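PDB 5ZI9: cytokinin riboside 5'-monophosphate phosphoribohydrolase from Streptomyces coelicolor, which belongs to the LOG-type proteins of the SLOG clan, built on a Rossmann-like fold with a central parallel sheet, and assembles here from six copies. Local coordinates for residues V54-S59 and N152-F157; E70-I75 and K127-G132; V107-G112 and E117-G122; M162-A167 and T196-V201; F170-G175 and D181-A186. One frame throughout, in Å; residues are numbered along the deposited sequence.

Interaction 1: V54-S59 and N152-F157; sequences VLRIQS and NFRYFF
The Tyr155 ring is clamped between Ile57 and its own neighbour Arg154. Ile57 CG1 sits over the centre of one face, 3.8 Å from the ring centroid and only 5° off the normal, a clean CH-pi contact; it gets there because CG1 is anti to the carbonyl carbon (chi1 -70°). On the opposite face the CG of Arg154 lies 3.9 Å above the plane, shifted toward the rim. At the far end of the ring, Tyr155 OH comes to 3.3 Å from Arg56 CB, so the phenol rests against the root of that side chain. Beyond the ring, the two guanidinium groups meet with planes 83° apart, Arg56 NH1 standing 3.5 Å from Arg154 NH2. A carboxylate draws them together: Glu63 of the fourth subunit makes salt bridges to both of these nitrogens. Arg154 NE also pairs with Glu60 in the same chain, and Arg56 NE bonds a citrate ion. Tyr155 is the N-cap of helix 156-165, with Glu60 holding its backbone N. Beside a subunit interface where a carboxylate bridges two arginines, this buried join docks helix 50-67 on the N-capped turn from strand 149-153 into helix 156-165 of the Rossmann-like fold.

Interaction 2: E70-I75 and K127-G132; sequences ELPPAI and KGTSVG. With EDO (1,2-ethanediol), chain M.
Leu71 reaches across to Val131 and Thr129 with a single methyl, CD2. From CB the chain runs through CG, and there its two branches part. CD1 turns to Tyr166, while Leu71 CD2 heads for the start of strand 130-135, where it packs 3.8 Å from Val131 CG2 and 4.1 Å from Thr129 OG1. Val131 CG2 is in place for this because it is anti to the carbonyl carbon, while CG1 is anti to the backbone N (chi1 -167°). Next along, Pro72 contributes the CG of its ring, which meets Thr129 CG2 end-on at 3.9 Å. These touches are all van der Waals. A polar bond nearby is made by the backbone: Thr129 N donates to O1 of an ethanediol, 2.9 Å away with an angle of 158° at the hydrogen. Ethanediol O1 lies 3.3 Å from Gly128 CA. Just before that glycine, Lys127, at positive phi, is the C-prime residue of a Schellman motif that ends helix 115-125 and turns the chain toward the sheet. Strand 106-109 runs between strands 74-78 and 130-135, and Leu71 also packs on its Ile108; the contact thus spans one strand, where the strands of a Rossmann-like parallel sheet begin.

Interaction 3: V107-G112 and E117-G122; sequences VITGGG and EAANKG
Thr109 and Asn120 supply the polar bond of this contact. Thr109 OG1 donates to Asn120 OD1 at 2.7 Å; it meets the C=O at 123° and is tilted 24° from the amide's carbonyl plane. Thr109 OG1 also accepts from Gly111 N at 2.9 Å, an ST turn, made possible by OG1 lying between the backbone N and the carbonyl carbon. One oxygen thus ties the glycine loop to the helix. Asn120 is held at both ends of its amide: OD1 also takes a bond from Asn144 ND2, and ND2 gives to Ser130 OG and Val131 O, which should fix the rotation of the buried group. All this belongs to a beta-alpha-beta unit, strand 106-109, helix 115-125 and strand 130-135, whose glycine-rich turn at Gly110-Gly112 is consistent with a Rossmann-type motif. Strand 107-109 and helix 117-122 run nearly antiparallel, at 157°, with axes 8.4 Å apart. The apolar contacts centre on Ala119 CB, 4.2 Å from Val107 CG1 and 4.1 Å from Thr109 CG2. At the loop end Gly112 O packs 3.6 Å from Glu117 CB and bonds Asn144 ND2, while Glu117 OE1 is bonded by Tyr90 OH.

Interaction 4: M162-A167 and T196-V201; sequences MFVKYA and TRFPIV
Ala167 and Phe198 are where the two backbones come nearest, with 8.6 Å between their CA atoms, so a long side chain has to bridge them. Segment 162-167 finishes helix 156-165: Tyr166 N still bonds Met162 O, while Ala167 N reaches Val164 O only weakly as the chain leaves the helix. Segment 196-201 comes in as a loop, turns at Arg197 with positive phi, and straightens through Pro199 into strand 200-203. Phe198 does the bridging. Its CG is anti to the backbone N (chi1 -160°), which sends the ring outward to the end of the helix. There CE1 makes the closest approaches. Ala167 O lies 3.6 Å from Phe198 CE1, at the edge of the ring and near its plane. Val164 joins in from the last helical turn, with its O 4.2 Å from Phe198 CE1. Val164 CG1 adds a loose apolar touch, 4.4 Å from Phe198 CE1. Elsewhere the Phe198 ring meets Phe170 edge-to-face and packs on Val190 of helix 177-191. On the helix side, Lys165 turns to other partners, a cation-pi contact with Phe65 and a salt bridge to Asp50 of the second subunit. Chemically, then, the two segments are joined by dispersion and probably by a mild attraction between the slightly positive rim of an aromatic ring and a carbonyl oxygen. Such a junction relies on shape and on packing of the ring, with little directional bonding.

Interaction 5: F170-G175 and D181-A186; sequences FVVLPG and DELFEA
Strand 170-172 and helix 181-186 run roughly antiparallel, at 142° with axes 9.8 Å apart, and the CA atoms of Val172 and Leu183 come to 7.3 Å. Phe170 does most of the packing. Its CG is anti to the carbonyl carbon (chi1 -76°), and the ring reaches to the helix with the CD2-CE2 side leading. Ala186 CB lies 3.7 Å from Phe170 CE2 and as close to CD2, nestling against that side at a slant. Phe170 CE2 also points its C-H at the helix backbone, with Glu182 O 3.8 Å away, at the ring edge and near the plane. That carbonyl also accepts the helical bond from Ala186 N and a weak one from Glu185 N. Two residues on along the strand, Val172 CG2 touches Leu183 CD1 at 4.4 Å, and Trp208 of helix 205-220 packs on both. The carboxylate of Glu182 finds its partner outside, a salt bridge from OE2 to Lys160. Strand and helix belong to a beta-alpha-beta unit with strand 200-203, and the turn and first helical residues, Pro174 through Glu182, read as the PGGxGTxxE signature of LOG proteins.

Overall arrangement
From the N terminus, helix 50-67 opens interaction 1, which closes about a hundred residues later at 152-157. Inside that loop lies interaction 2, from 70-75 to 127-132, and inside that again interaction 3, between 107-112 and 117-122. The chain then starts afresh: interaction 4 joins 162-167 to 196-201 and encloses interaction 5. None of the loops cross. The two nests share one parallel sheet: strand 74-78 lies between 106-109 and 167-172, and Ala74 packs on Ile108 and Tyr166. Backbone bonds tie 2 to 3, from Val131 to Val107, and 4 to 5, from Val172 to Val201. Interactions 1, 4 and 5 also touch the second subunit.

Interaction 1: V54-S59 and N152-F157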
# COMPACT_ATOMS: atom_id res chain seq x y z
N VAL B 54 8.36 -5.92 3.85
CA VAL B 54 7.76 -4.65 4.14
C VAL B 54 6.22 -4.72 4.06
O VAL B 54 5.52 -4.08 4.81
CB VAL B 54 8.41 -3.56 3.24
CG1 VAL B 54 7.41 -2.83 2.40
CG2 VAL B 54 9.14 -2.56 4.08
N LEU B 55 5.71 -5.49 3.11
CA LEU B 55 4.27 -5.70 2.99
C LEU B 55 3.72 -6.55 4.12
O LEU B 55 2.60 -6.37 4.53
CB LEU B 55 3.95 -6.33 1.63
CG LEU B 55 4.25 -5.44 0.41
CD1 LEU B 55 3.49 -6.02 -0.77
CD2 LEU B 55 3.88 -3.96 0.57
N ARG B 56 4.54 -7.49 4.59
CA ARG B 56 4.20 -8.33 5.73
C ARG B 56 4.14 -7.59 7.03
O ARG B 56 3.27 -7.83 7.83
CB ARG B 56 5.25 -9.44 5.88
CG ARG B 56 5.17 -10.50 4.81
CD ARG B 56 3.89 -11.29 4.95
NE ARG B 56 4.17 -12.71 4.83
CZ ARG B 56 3.46 -13.67 5.40
NH1 ARG B 56 2.41 -13.40 6.15
NH2 ARG B 56 3.82 -14.93 5.21
N ILE B 57 5.12 -6.71 7.25
CA ILE B 57 5.17 -5.85 8.40
C ILE B 57 3.97 -4.92 8.44
O ILE B 57 3.37 -4.75 9.49
CB ILE B 57 6.46 -5.01 8.38
CG1 ILE B 57 7.65 -5.91 8.63
CG2 ILE B 57 6.42 -3.94 9.48
CD1 ILE B 57 8.95 -5.28 8.18
N GLN B 58 3.67 -4.31 7.30
CA GLN B 58 2.52 -3.43 7.19
C GLN B 58 1.23 -4.19 7.50
O GLN B 58 0.36 -3.68 8.21
CB GLN B 58 2.45 -2.83 5.79
CG GLN B 58 1.48 -1.66 5.62
CD GLN B 58 1.04 -1.45 4.19
OE1 GLN B 58 0.95 -2.40 3.39
NE2 GLN B 58 0.76 -0.21 3.84
N SER B 59 1.10 -5.40 6.99
CA SER B 59 -0.06 -6.24 7.31
C SER B 59 -0.25 -6.47 8.82
O SER B 59 -1.36 -6.43 9.35
CB SER B 59 0.06 -7.58 6.62
OG SER B 59 0.09 -7.36 5.24
N ASN B 152 -0.62 -12.79 18.76
CA ASN B 152 0.78 -13.19 18.70
C ASN B 152 1.44 -12.49 17.55
O ASN B 152 1.18 -12.81 16.37
CB ASN B 152 0.85 -14.67 18.43
CG ASN B 152 0.31 -15.47 19.56
OD1 ASN B 152 0.93 -15.50 20.61
ND2 ASN B 152 -0.83 -16.11 19.35
N PHE B 153 2.27 -11.52 17.88
CA PHE B 153 3.01 -10.76 16.87
C PHE B 153 4.22 -11.54 16.46
O PHE B 153 4.82 -12.25 17.28
CB PHE B 153 3.50 -9.40 17.42
CG PHE B 153 2.41 -8.44 17.64
CD1 PHE B 153 1.68 -8.47 18.82
CD2 PHE B 153 2.07 -7.52 16.65
CE1 PHE B 153 0.65 -7.59 19.02
CE2 PHE B 153 1.02 -6.63 16.83
CZ PHE B 153 0.30 -6.68 18.03
N ARG B 154 4.61 -11.36 15.20
CA ARG B 154 5.89 -11.90 14.78
C ARG B 154 7.00 -10.88 14.59
O ARG B 154 8.19 -11.24 14.66
CB ARG B 154 5.72 -12.91 13.64
CG ARG B 154 5.18 -12.38 12.36
CD ARG B 154 4.06 -13.24 11.82
NE ARG B 154 2.96 -12.33 11.48
CZ ARG B 154 2.08 -12.49 10.50
NH1 ARG B 154 1.12 -11.57 10.35
NH2 ARG B 154 2.13 -13.54 9.67
N TYR B 155 6.64 -9.61 14.50
CA TYR B 155 7.63 -8.56 14.50
C TYR B 155 7.69 -7.79 15.82
O TYR B 155 6.80 -7.02 16.15
CB TYR B 155 7.40 -7.61 13.35
CG TYR B 155 7.32 -8.33 12.04
CD1 TYR B 155 8.46 -8.83 11.44
CD2 TYR B 155 6.09 -8.54 11.42
CE1 TYR B 155 8.37 -9.52 10.26
CE2 TYR B 155 6.00 -9.22 10.23
CZ TYR B 155 7.14 -9.71 9.65
OH TYR B 155 7.07 -10.41 8.47
N PHE B 156 8.77 -8.01 16.55
CA PHE B 156 9.14 -7.33 17.79
C PHE B 156 8.80 -5.84 17.85
O PHE B 156 8.23 -5.33 18.82
CB PHE B 156 10.65 -7.49 17.95
CG PHE B 156 11.14 -7.31 19.35
CD1 PHE B 156 10.89 -8.30 20.35
CD2 PHE B 156 11.89 -6.18 19.70
CE1 PHE B 156 11.36 -8.15 21.66
CE2 PHE B 156 12.36 -6.03 21.03
CZ PHE B 156 12.10 -7.01 21.99
N PHE B 157 9.15 -5.15 16.77
CA PHE B 157 9.10 -3.71 16.68
C PHE B 157 7.73 -3.21 16.36
O PHE B 157 7.41 -2.08 16.62
CB PHE B 157 10.13 -3.27 15.68
CG PHE B 157 11.51 -3.59 16.15
CD1 PHE B 157 12.19 -2.68 16.98
CD2 PHE B 157 12.11 -4.84 15.88
CE1 PHE B 157 13.46 -2.98 17.45
CE2 PHE B 157 13.37 -5.14 16.38
CZ PHE B 157 14.04 -4.19 17.15

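Interaction 2: E70-I75 and K127-G132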
# COMPACT_ATOMS: atom_id res chain seq x y z
N GLU B 70 -11.16 -1.00 19.51
CA GLU B 70 -12.14 -0.55 20.48
C GLU B 70 -11.63 -0.81 21.89
O GLU B 70 -12.39 -0.99 22.82
CB GLU B 70 -13.51 -1.22 20.19
CG GLU B 70 -14.56 -0.25 19.60
CD GLU B 70 -15.21 -0.76 18.32
OE1 GLU B 70 -15.47 -1.98 18.24
OE2 GLU B 70 -15.45 0.07 17.39
N LEU B 71 -10.32 -0.81 22.05
CA LEU B 71 -9.75 -0.91 23.39
C LEU B 71 -10.10 0.34 24.14
O LEU B 71 -9.99 1.41 23.57
CB LEU B 71 -8.23 -0.98 23.35
CG LEU B 71 -7.54 -2.31 23.62
CD1 LEU B 71 -6.16 -2.04 24.21
CD2 LEU B 71 -8.31 -3.24 24.53
N PRO B 72 -10.51 0.22 25.41
CA PRO B 72 -10.63 1.42 26.26
C PRO B 72 -9.26 1.83 26.79
O PRO B 72 -8.29 1.16 26.50
CB PRO B 72 -11.52 0.93 27.41
CG PRO B 72 -11.17 -0.51 27.53
CD PRO B 72 -10.99 -0.98 26.11
N PRO B 73 -9.18 2.92 27.56
CA PRO B 73 -7.95 3.35 28.20
C PRO B 73 -7.24 2.23 28.93
O PRO B 73 -7.90 1.48 29.66
CB PRO B 73 -8.47 4.35 29.22
CG PRO B 73 -9.61 4.99 28.54
CD PRO B 73 -10.17 4.00 27.55
N ALA B 74 -5.92 2.09 28.73
CA ALA B 74 -5.20 0.95 29.30
C ALA B 74 -3.91 1.33 29.94
O ALA B 74 -3.41 2.42 29.72
CB ALA B 74 -4.92 -0.09 28.24
N ILE B 75 -3.39 0.41 30.74
CA ILE B 75 -2.04 0.49 31.30
C ILE B 75 -1.29 -0.77 30.88
O ILE B 75 -1.85 -1.85 30.91
CB ILE B 75 -2.09 0.59 32.84
CG1 ILE B 75 -2.69 1.93 33.27
CG2 ILE B 75 -0.73 0.34 33.48
CD1 ILE B 75 -1.91 3.16 32.85
N LYS B 127 -13.28 -8.60 36.55
CA LYS B 127 -14.17 -8.55 35.39
C LYS B 127 -13.85 -7.39 34.43
O LYS B 127 -14.75 -6.75 33.91
CB LYS B 127 -15.65 -8.49 35.86
CG LYS B 127 -15.98 -9.27 37.16
CD LYS B 127 -16.51 -10.69 36.96
CE LYS B 127 -15.76 -11.73 37.82
NZ LYS B 127 -15.86 -13.11 37.21
N GLY B 128 -12.57 -7.13 34.19
CA GLY B 128 -12.16 -6.07 33.26
C GLY B 128 -11.68 -6.66 31.95
O GLY B 128 -11.79 -7.87 31.74
N THR B 129 -11.12 -5.81 31.10
CA THR B 129 -10.57 -6.27 29.82
C THR B 129 -9.06 -6.58 29.96
O THR B 129 -8.26 -5.72 30.34
CB THR B 129 -10.91 -5.35 28.63
OG1 THR B 129 -9.72 -5.00 27.95
CG2 THR B 129 -11.60 -4.11 29.01
N SER B 130 -8.71 -7.83 29.65
CA SER B 130 -7.36 -8.40 29.86
C SER B 130 -6.68 -8.68 28.51
O SER B 130 -7.11 -9.55 27.78
CB SER B 130 -7.47 -9.69 30.62
OG SER B 130 -6.22 -10.30 30.80
N VAL B 131 -5.65 -7.90 28.17
CA VAL B 131 -4.96 -7.98 26.86
C VAL B 131 -3.58 -8.66 26.98
O VAL B 131 -2.79 -8.42 27.91
CB VAL B 131 -4.86 -6.60 26.16
CG1 VAL B 131 -4.46 -6.73 24.68
CG2 VAL B 131 -6.17 -5.87 26.22
N GLY B 132 -3.35 -9.55 26.03
CA GLY B 132 -2.06 -10.26 25.91
C GLY B 132 -1.50 -10.13 24.50
O GLY B 132 -2.03 -10.72 23.58
C1 EDO M . -11.14 -1.96 31.88
O1 EDO M . -10.74 -3.25 32.43
C2 EDO M . -12.64 -1.73 31.95
O2 EDO M . -13.20 -2.42 30.80

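Interaction 3: V107-G112 and E117-G122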
# COMPACT_ATOMS: atom_id res chain seq x y z
N VAL B 107 -6.00 -3.86 31.05
CA VAL B 107 -4.64 -4.27 31.35
C VAL B 107 -3.99 -4.94 30.15
O VAL B 107 -4.51 -5.93 29.66
CB VAL B 107 -4.60 -5.18 32.56
CG1 VAL B 107 -3.16 -5.63 32.85
CG2 VAL B 107 -5.19 -4.42 33.74
N ILE B 108 -2.86 -4.38 29.71
CA ILE B 108 -2.10 -4.92 28.58
C ILE B 108 -0.82 -5.57 29.07
O ILE B 108 -0.10 -4.97 29.82
CB ILE B 108 -1.75 -3.83 27.54
CG1 ILE B 108 -3.01 -3.22 26.92
CG2 ILE B 108 -0.93 -4.45 26.40
CD1 ILE B 108 -2.75 -1.93 26.19
N THR B 109 -0.56 -6.80 28.65
CA THR B 109 0.74 -7.42 28.96
C THR B 109 1.39 -8.12 27.77
O THR B 109 0.85 -8.19 26.67
CB THR B 109 0.65 -8.44 30.10
OG1 THR B 109 0.11 -9.65 29.58
CG2 THR B 109 -0.16 -7.90 31.25
N GLY B 110 2.56 -8.67 28.00
CA GLY B 110 3.18 -9.53 27.00
C GLY B 110 2.48 -10.84 26.72
O GLY B 110 2.88 -11.53 25.78
N GLY B 111 1.46 -11.21 27.51
CA GLY B 111 0.72 -12.45 27.31
C GLY B 111 1.50 -13.67 27.78
O GLY B 111 1.06 -14.79 27.58
N GLY B 112 2.64 -13.48 28.43
CA GLY B 112 3.43 -14.59 28.89
C GLY B 112 2.97 -15.18 30.22
O GLY B 112 1.90 -14.86 30.72
N GLU B 117 1.22 -13.06 33.49
CA GLU B 117 0.07 -13.88 33.80
C GLU B 117 -0.64 -13.38 35.06
O GLU B 117 -1.88 -13.22 35.07
CB GLU B 117 0.52 -15.32 33.96
CG GLU B 117 -0.58 -16.33 34.24
CD GLU B 117 0.03 -17.67 34.56
OE1 GLU B 117 0.72 -17.78 35.60
OE2 GLU B 117 -0.14 -18.58 33.73
N ALA B 118 0.16 -13.07 36.08
CA ALA B 118 -0.35 -12.45 37.32
C ALA B 118 -1.24 -11.25 37.03
O ALA B 118 -2.39 -11.20 37.46
CB ALA B 118 0.78 -12.03 38.23
N ALA B 119 -0.73 -10.31 36.26
CA ALA B 119 -1.54 -9.12 35.96
C ALA B 119 -2.81 -9.46 35.13
O ALA B 119 -3.91 -8.97 35.44
CB ALA B 119 -0.70 -8.02 35.31
N ASN B 120 -2.68 -10.31 34.12
CA ASN B 120 -3.86 -10.67 33.33
C ASN B 120 -4.90 -11.36 34.22
O ASN B 120 -6.11 -11.13 34.08
CB ASN B 120 -3.51 -11.62 32.19
CG ASN B 120 -2.82 -10.95 31.04
OD1 ASN B 120 -1.68 -11.31 30.73
ND2 ASN B 120 -3.51 -10.03 30.36
N LYS B 121 -4.41 -12.23 35.11
CA LYS B 121 -5.26 -12.92 36.05
C LYS B 121 -6.06 -11.96 36.91
O LYS B 121 -7.31 -12.07 37.01
CB LYS B 121 -4.42 -13.83 36.94
CG LYS B 121 -5.20 -14.52 38.06
CD LYS B 121 -4.73 -15.95 38.27
CE LYS B 121 -4.46 -16.32 39.72
NZ LYS B 121 -5.67 -16.93 40.31
N GLY B 122 -5.34 -11.03 37.52
CA GLY B 122 -5.95 -9.98 38.33
C GLY B 122 -7.00 -9.22 37.56
O GLY B 122 -8.04 -8.91 38.10

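Interaction 4: M162-A167 and T196-V201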
# COMPACT_ATOMS: atom_id res chain seq x y z
N MET B 162 2.72 -1.04 19.97
CA MET B 162 1.36 -1.27 20.50
C MET B 162 1.25 -1.05 22.04
O MET B 162 0.21 -0.59 22.58
CB MET B 162 0.91 -2.69 20.16
CG MET B 162 1.00 -3.07 18.69
SD MET B 162 -0.32 -2.41 17.70
CE MET B 162 0.38 -2.53 16.06
N PHE B 163 2.34 -1.36 22.74
CA PHE B 163 2.45 -1.19 24.18
C PHE B 163 2.33 0.25 24.56
O PHE B 163 1.80 0.54 25.59
CB PHE B 163 3.80 -1.71 24.73
CG PHE B 163 3.87 -3.21 24.91
CD1 PHE B 163 2.90 -3.89 25.64
CD2 PHE B 163 4.94 -3.94 24.40
CE1 PHE B 163 2.97 -5.25 25.84
CE2 PHE B 163 5.01 -5.31 24.60
CZ PHE B 163 4.03 -5.96 25.32
N VAL B 164 2.83 1.17 23.73
CA VAL B 164 2.73 2.62 24.02
C VAL B 164 1.47 3.28 23.51
O VAL B 164 0.85 4.05 24.19
CB VAL B 164 3.94 3.35 23.47
CG1 VAL B 164 3.84 4.85 23.75
CG2 VAL B 164 5.20 2.76 24.13
N LYS B 165 1.11 2.96 22.29
CA LYS B 165 -0.02 3.56 21.60
C LYS B 165 -1.34 3.36 22.31
O LYS B 165 -2.20 4.24 22.28
CB LYS B 165 -0.10 2.98 20.16
CG LYS B 165 -1.19 3.60 19.27
CD LYS B 165 -1.25 2.96 17.89
CE LYS B 165 -2.67 2.87 17.35
NZ LYS B 165 -2.94 3.97 16.39
N TYR B 166 -1.53 2.18 22.90
CA TYR B 166 -2.83 1.83 23.51
C TYR B 166 -2.82 2.01 25.01
O TYR B 166 -3.84 1.74 25.66
CB TYR B 166 -3.28 0.41 23.12
CG TYR B 166 -3.58 0.33 21.67
CD1 TYR B 166 -4.81 0.73 21.18
CD2 TYR B 166 -2.60 -0.08 20.75
CE1 TYR B 166 -5.08 0.69 19.83
CE2 TYR B 166 -2.85 -0.07 19.38
CZ TYR B 166 -4.09 0.30 18.94
OH TYR B 166 -4.34 0.30 17.62
N ALA B 167 -1.69 2.43 25.58
CA ALA B 167 -1.58 2.63 27.01
C ALA B 167 -1.38 4.11 27.35
O ALA B 167 -1.00 4.91 26.49
CB ALA B 167 -0.46 1.78 27.57
N THR B 196 4.02 12.31 26.55
CA THR B 196 3.72 13.22 27.62
C THR B 196 2.63 12.59 28.51
O THR B 196 1.84 11.76 28.04
CB THR B 196 3.32 14.57 27.00
OG1 THR B 196 3.60 15.60 27.94
CG2 THR B 196 1.82 14.63 26.54
N ARG B 197 2.61 12.96 29.80
CA ARG B 197 1.59 12.50 30.76
C ARG B 197 1.49 10.98 30.81
O ARG B 197 0.41 10.39 30.69
CB ARG B 197 0.23 13.11 30.43
CG ARG B 197 0.15 14.60 30.74
CD ARG B 197 -0.39 15.43 29.59
NE ARG B 197 -1.50 16.31 30.01
CZ ARG B 197 -2.69 16.42 29.40
NH1 ARG B 197 -3.00 15.74 28.29
NH2 ARG B 197 -3.59 17.26 29.91
N PHE B 198 2.66 10.38 31.00
CA PHE B 198 2.84 8.95 30.86
C PHE B 198 3.57 8.44 32.08
O PHE B 198 4.79 8.32 32.10
CB PHE B 198 3.61 8.65 29.59
CG PHE B 198 3.45 7.24 29.10
CD1 PHE B 198 2.41 6.93 28.23
CD2 PHE B 198 4.35 6.23 29.47
CE1 PHE B 198 2.26 5.64 27.78
CE2 PHE B 198 4.22 4.94 29.01
CZ PHE B 198 3.17 4.65 28.17
N PRO B 199 2.80 8.17 33.15
CA PRO B 199 3.32 7.69 34.39
C PRO B 199 3.99 6.36 34.24
O PRO B 199 3.42 5.44 33.61
CB PRO B 199 2.08 7.50 35.25
CG PRO B 199 0.94 7.42 34.32
CD PRO B 199 1.33 8.35 33.22
N ILE B 200 5.16 6.25 34.85
CA ILE B 200 5.93 5.02 34.88
C ILE B 200 6.16 4.68 36.34
O ILE B 200 6.77 5.45 37.04
CB ILE B 200 7.27 5.23 34.17
CG1 ILE B 200 7.05 5.56 32.70
CG2 ILE B 200 8.13 3.99 34.23
CD1 ILE B 200 8.29 6.16 32.06
N VAL B 201 5.72 3.51 36.78
CA VAL B 201 5.84 3.11 38.17
C VAL B 201 6.58 1.79 38.28
O VAL B 201 6.18 0.82 37.69
CB VAL B 201 4.40 2.90 38.76
CG1 VAL B 201 4.44 2.36 40.19
CG2 VAL B 201 3.55 4.19 38.64

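Interaction 5: F170-G175 and D181-A186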
# COMPACT_ATOMS: atom_id res chain seq x y z
N PHE B 170 3.00 2.91 32.26
CA PHE B 170 3.58 1.59 32.54
C PHE B 170 3.62 1.32 34.03
O PHE B 170 3.89 2.22 34.83
CB PHE B 170 5.02 1.44 32.01
CG PHE B 170 5.13 1.24 30.53
CD1 PHE B 170 4.06 1.42 29.65
CD2 PHE B 170 6.36 0.95 29.98
CE1 PHE B 170 4.20 1.24 28.29
CE2 PHE B 170 6.51 0.79 28.61
CZ PHE B 170 5.44 0.93 27.77
N VAL B 171 3.39 0.07 34.37
CA VAL B 171 3.73 -0.42 35.68
C VAL B 171 4.69 -1.59 35.48
O VAL B 171 4.44 -2.50 34.70
CB VAL B 171 2.50 -0.90 36.46
CG1 VAL B 171 2.92 -1.24 37.87
CG2 VAL B 171 1.44 0.16 36.48
N VAL B 172 5.77 -1.59 36.22
CA VAL B 172 6.81 -2.47 35.94
C VAL B 172 7.07 -3.25 37.19
O VAL B 172 7.68 -2.75 38.12
CB VAL B 172 8.09 -1.72 35.50
CG1 VAL B 172 9.20 -2.69 35.15
CG2 VAL B 172 7.80 -0.83 34.30
N LEU B 173 6.64 -4.49 37.18
CA LEU B 173 7.03 -5.43 38.21
C LEU B 173 8.48 -5.88 38.02
O LEU B 173 9.04 -5.76 36.93
CB LEU B 173 6.12 -6.65 38.18
CG LEU B 173 4.71 -6.31 38.66
CD1 LEU B 173 3.71 -7.09 37.85
CD2 LEU B 173 4.57 -6.62 40.15
N PRO B 174 9.08 -6.43 39.07
CA PRO B 174 10.46 -6.88 38.98
C PRO B 174 10.69 -7.81 37.78
O PRO B 174 10.00 -8.84 37.67
CB PRO B 174 10.66 -7.63 40.30
CG PRO B 174 9.76 -6.92 41.24
CD PRO B 174 8.53 -6.64 40.42
N GLY B 175 11.62 -7.45 36.90
CA GLY B 175 11.83 -8.20 35.67
C GLY B 175 13.26 -8.42 35.23
O GLY B 175 14.21 -7.91 35.83
N ASP B 181 14.22 -3.42 28.92
CA ASP B 181 14.14 -2.92 27.56
C ASP B 181 12.95 -1.97 27.37
O ASP B 181 13.12 -0.85 26.84
CB ASP B 181 14.08 -4.12 26.62
CG ASP B 181 13.71 -3.77 25.20
OD1 ASP B 181 14.09 -2.68 24.72
OD2 ASP B 181 13.04 -4.59 24.56
N GLU B 182 11.77 -2.41 27.84
CA GLU B 182 10.55 -1.57 27.88
C GLU B 182 10.66 -0.42 28.86
O GLU B 182 10.32 0.70 28.54
CB GLU B 182 9.32 -2.40 28.22
CG GLU B 182 8.96 -3.39 27.11
CD GLU B 182 8.67 -2.78 25.70
OE1 GLU B 182 8.06 -1.68 25.54
OE2 GLU B 182 9.07 -3.46 24.72
N LEU B 183 11.19 -0.68 30.03
CA LEU B 183 11.37 0.36 31.00
C LEU B 183 12.12 1.53 30.41
O LEU B 183 11.64 2.65 30.40
CB LEU B 183 12.12 -0.16 32.23
CG LEU B 183 12.56 0.92 33.23
CD1 LEU B 183 11.35 1.70 33.72
CD2 LEU B 183 13.33 0.29 34.39
N PHE B 184 13.32 1.26 29.92
CA PHE B 184 14.15 2.33 29.40
C PHE B 184 13.66 2.96 28.10
O PHE B 184 13.99 4.08 27.81
CB PHE B 184 15.60 1.91 29.37
CG PHE B 184 16.23 1.90 30.75
CD1 PHE B 184 16.41 3.08 31.46
CD2 PHE B 184 16.61 0.71 31.37
CE1 PHE B 184 16.97 3.10 32.72
CE2 PHE B 184 17.16 0.71 32.64
CZ PHE B 184 17.34 1.91 33.32
N GLU B 185 12.79 2.28 27.38
CA GLU B 185 12.14 2.82 26.20
C GLU B 185 11.15 3.92 26.57
O GLU B 185 11.12 4.98 25.95
CB GLU B 185 11.40 1.67 25.55
CG GLU B 185 10.90 1.83 24.14
CD GLU B 185 10.51 0.46 23.58
OE1 GLU B 185 9.28 0.19 23.36
OE2 GLU B 185 11.44 -0.37 23.46
N ALA B 186 10.30 3.63 27.56
CA ALA B 186 9.33 4.58 28.07
C ALA B 186 10.00 5.78 28.69
O ALA B 186 9.59 6.93 28.50
CB ALA B 186 8.42 3.88 29.08